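Local structure of cupin 2, conserved barrel domain protein (Novosphingobium aromaticivorans DSM 12444, 3ES1) at residues 128-132 with 133-137. The protein is of unknown function but has a cupin-like fold, a small beta-barrel that may bind a ligand or metal as in other cupins. Numbering follows the deposited sequence.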
loop_
_atom_site.group_PDB
_atom_site.type_symbol
_atom_site.label_atom_id
_atom_site.label_comp_id
_atom_site.label_asym_id
_atom_site.label_seq_id
_atom_site.Cartn_x
_atom_site.Cartn_y
_atom_site.Cartn_z
ATOM N N ILE A 128 -4.852 1.120 -8.080
ATOM C CA ILE A 128 -4.558 2.347 -8.795
ATOM C C ILE A 128 -3.114 2.789 -8.517
ATOM O O ILE A 128 -2.665 2.816 -7.373
ATOM C CB ILE A 128 -5.487 3.521 -8.427
ATOM C CG1 ILE A 128 -6.983 3.097 -8.511
ATOM C CG2 ILE A 128 -5.180 4.699 -9.309
ATOM C CD1 ILE A 128 -7.501 2.684 -7.141
ATOM N N VAL A 129 -2.409 3.091 -9.603
ATOM C CA VAL A 129 -1.090 3.761 -9.528
ATOM C C VAL A 129 -1.283 5.211 -9.963
ATOM O O VAL A 129 -1.405 5.500 -11.159
ATOM C CB VAL A 129 -0.046 3.024 -10.402
ATOM C CG1 VAL A 129 1.359 3.619 -10.261
ATOM C CG2 VAL A 129 -0.038 1.504 -10.044
ATOM N N GLN A 130 -1.336 6.106 -8.991
ATOM C CA GLN A 130 -1.651 7.504 -9.220
ATOM C C GLN A 130 -0.358 8.282 -9.337
ATOM O O GLN A 130 0.303 8.483 -8.395
ATOM C CB GLN A 130 -2.573 8.077 -8.117
ATOM C CG GLN A 130 -3.072 9.483 -8.300
ATOM C CD GLN A 130 -4.485 9.531 -8.868
ATOM O OE1 GLN A 130 -4.689 9.929 -9.956
ATOM N NE2 GLN A 130 -5.409 9.069 -8.135
ATOM N N ARG A 131 -0.019 8.694 -10.543
ATOM C CA ARG A 131 1.310 9.262 -10.859
ATOM C C ARG A 131 1.306 10.809 -10.878
ATOM O O ARG A 131 1.731 11.443 -11.838
ATOM C CB ARG A 131 1.858 8.631 -12.147
ATOM C CG ARG A 131 2.146 7.117 -11.980
ATOM C CD ARG A 131 2.607 6.455 -13.242
ATOM N NE ARG A 131 3.789 7.144 -13.767
ATOM C CZ ARG A 131 3.781 7.957 -14.805
ATOM N NH1 ARG A 131 2.656 8.220 -15.439
ATOM N NH2 ARG A 131 4.906 8.543 -15.182
ATOM N N GLY A 132 0.863 11.353 -9.751
ATOM C CA GLY A 132 0.909 12.816 -9.437
ATOM C C GLY A 132 -0.113 13.597 -10.234
ATOM O O GLY A 132 0.013 14.783 -10.531
ATOM N N THR A 133 -1.164 12.883 -10.561
ATOM C CA THR A 133 -2.274 13.418 -11.362
ATOM C C THR A 133 -3.423 14.056 -10.600
ATOM O O THR A 133 -3.904 13.551 -9.563
ATOM C CB THR A 133 -2.818 12.299 -12.252
ATOM O OG1 THR A 133 -2.868 11.086 -11.510
ATOM C CG2 THR A 133 -1.878 12.064 -13.490
ATOM N N ASN A 134 -3.893 15.157 -11.170
ATOM C CA ASN A 134 -5.190 15.734 -10.786
ATOM C C ASN A 134 -6.304 14.684 -10.881
ATOM O O ASN A 134 -6.437 13.979 -11.894
ATOM C CB ASN A 134 -5.516 16.957 -11.658
ATOM C CG ASN A 134 -6.527 17.847 -11.026
ATOM O OD1 ASN A 134 -6.564 18.011 -9.782
ATOM N ND2 ASN A 134 -7.375 18.455 -11.870
ATOM N N HIS A 135 -7.033 14.521 -9.792
ATOM C CA HIS A 135 -8.128 13.510 -9.706
ATOM C C HIS A 135 -9.148 13.768 -8.600
ATOM O O HIS A 135 -8.895 14.485 -7.620
ATOM C CB HIS A 135 -7.532 12.113 -9.430
ATOM C CG HIS A 135 -6.919 12.019 -8.069
ATOM N ND1 HIS A 135 -5.691 12.582 -7.785
ATOM C CD2 HIS A 135 -7.434 11.609 -6.882
ATOM C CE1 HIS A 135 -5.424 12.409 -6.499
ATOM N NE2 HIS A 135 -6.477 11.852 -5.925
ATOM N N LEU A 136 -10.284 13.089 -8.726
ATOM C CA LEU A 136 -11.233 12.922 -7.607
ATOM C C LEU A 136 -11.727 11.473 -7.579
ATOM O O LEU A 136 -11.647 10.737 -8.576
ATOM C CB LEU A 136 -12.429 13.922 -7.726
ATOM C CG LEU A 136 -13.454 13.825 -8.871
ATOM C CD1 LEU A 136 -14.473 12.655 -8.658
ATOM C CD2 LEU A 136 -14.196 15.123 -9.030
ATOM N N TRP A 137 -12.226 11.078 -6.429
ATOM C CA TRP A 137 -12.877 9.776 -6.234
ATOM C C TRP A 137 -14.387 9.974 -6.014
ATOM O O TRP A 137 -14.789 10.804 -5.211
ATOM C CB TRP A 137 -12.297 9.038 -5.024
ATOM C CG TRP A 137 -10.821 8.858 -5.061
ATOM C CD1 TRP A 137 -9.900 9.656 -4.469
ATOM C CD2 TRP A 137 -10.082 7.876 -5.802
ATOM N NE1 TRP A 137 -8.622 9.232 -4.748
ATOM C CE2 TRP A 137 -8.695 8.147 -5.576
ATOM C CE3 TRP A 137 -10.436 6.812 -6.635
ATOM C CZ2 TRP A 137 -7.690 7.376 -6.116
ATOM C CZ3 TRP A 137 -9.431 6.043 -7.164
ATOM C CH2 TRP A 137 -8.069 6.329 -6.906
#
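Gln130, Thr133, His135 and Trp137 meet in a local, buried contact round the turn between strand 127-130 and strand 136-138, where the chain doubles back, passing from one sheet of the barrel to the other. The Gln130 amide lies at its centre. Thr133 OG1 donates to Gln130 OE1 at 2.7 Å, in the carbonyl plane and on a lone pair, which fixes which way round the amide sits. With CG anti to the backbone N (chi1 -175°) and the chain bent at chi2, that amide is carried over the His135 ring, the two planes 20° apart, and Gln130 NE2 lies over the middle of the ring, 3.3 Å above its plane. The imidazole is held by its edge as well: His135 ND1 donates to Thr133 O at 2.7 Å, almost straight and within the ring plane. In this cupin barrel the turn reaches the dimer interface, since Thr133 OG1 also bonds Thr19 of the second subunit and Ile128 and Val129 pair with a strand of that chain. His135 meets the ring of His95 too, and replacing it with an alanine would probably leave the Gln130 amide without its stacking partner and Thr133 O without its donor. Gln130 NE2 also comes to 3.5 Å from Trp137 CZ2, approaching the indole obliquely. Ile128 and Trp137 reach towards each other from opposite directions, Ile128 CD1 3.7 Å from Trp137 CH2, while Ile128 CG1 lies level with the indole at its edge. Phe149 meets Trp137 as well, their planes at about 50°.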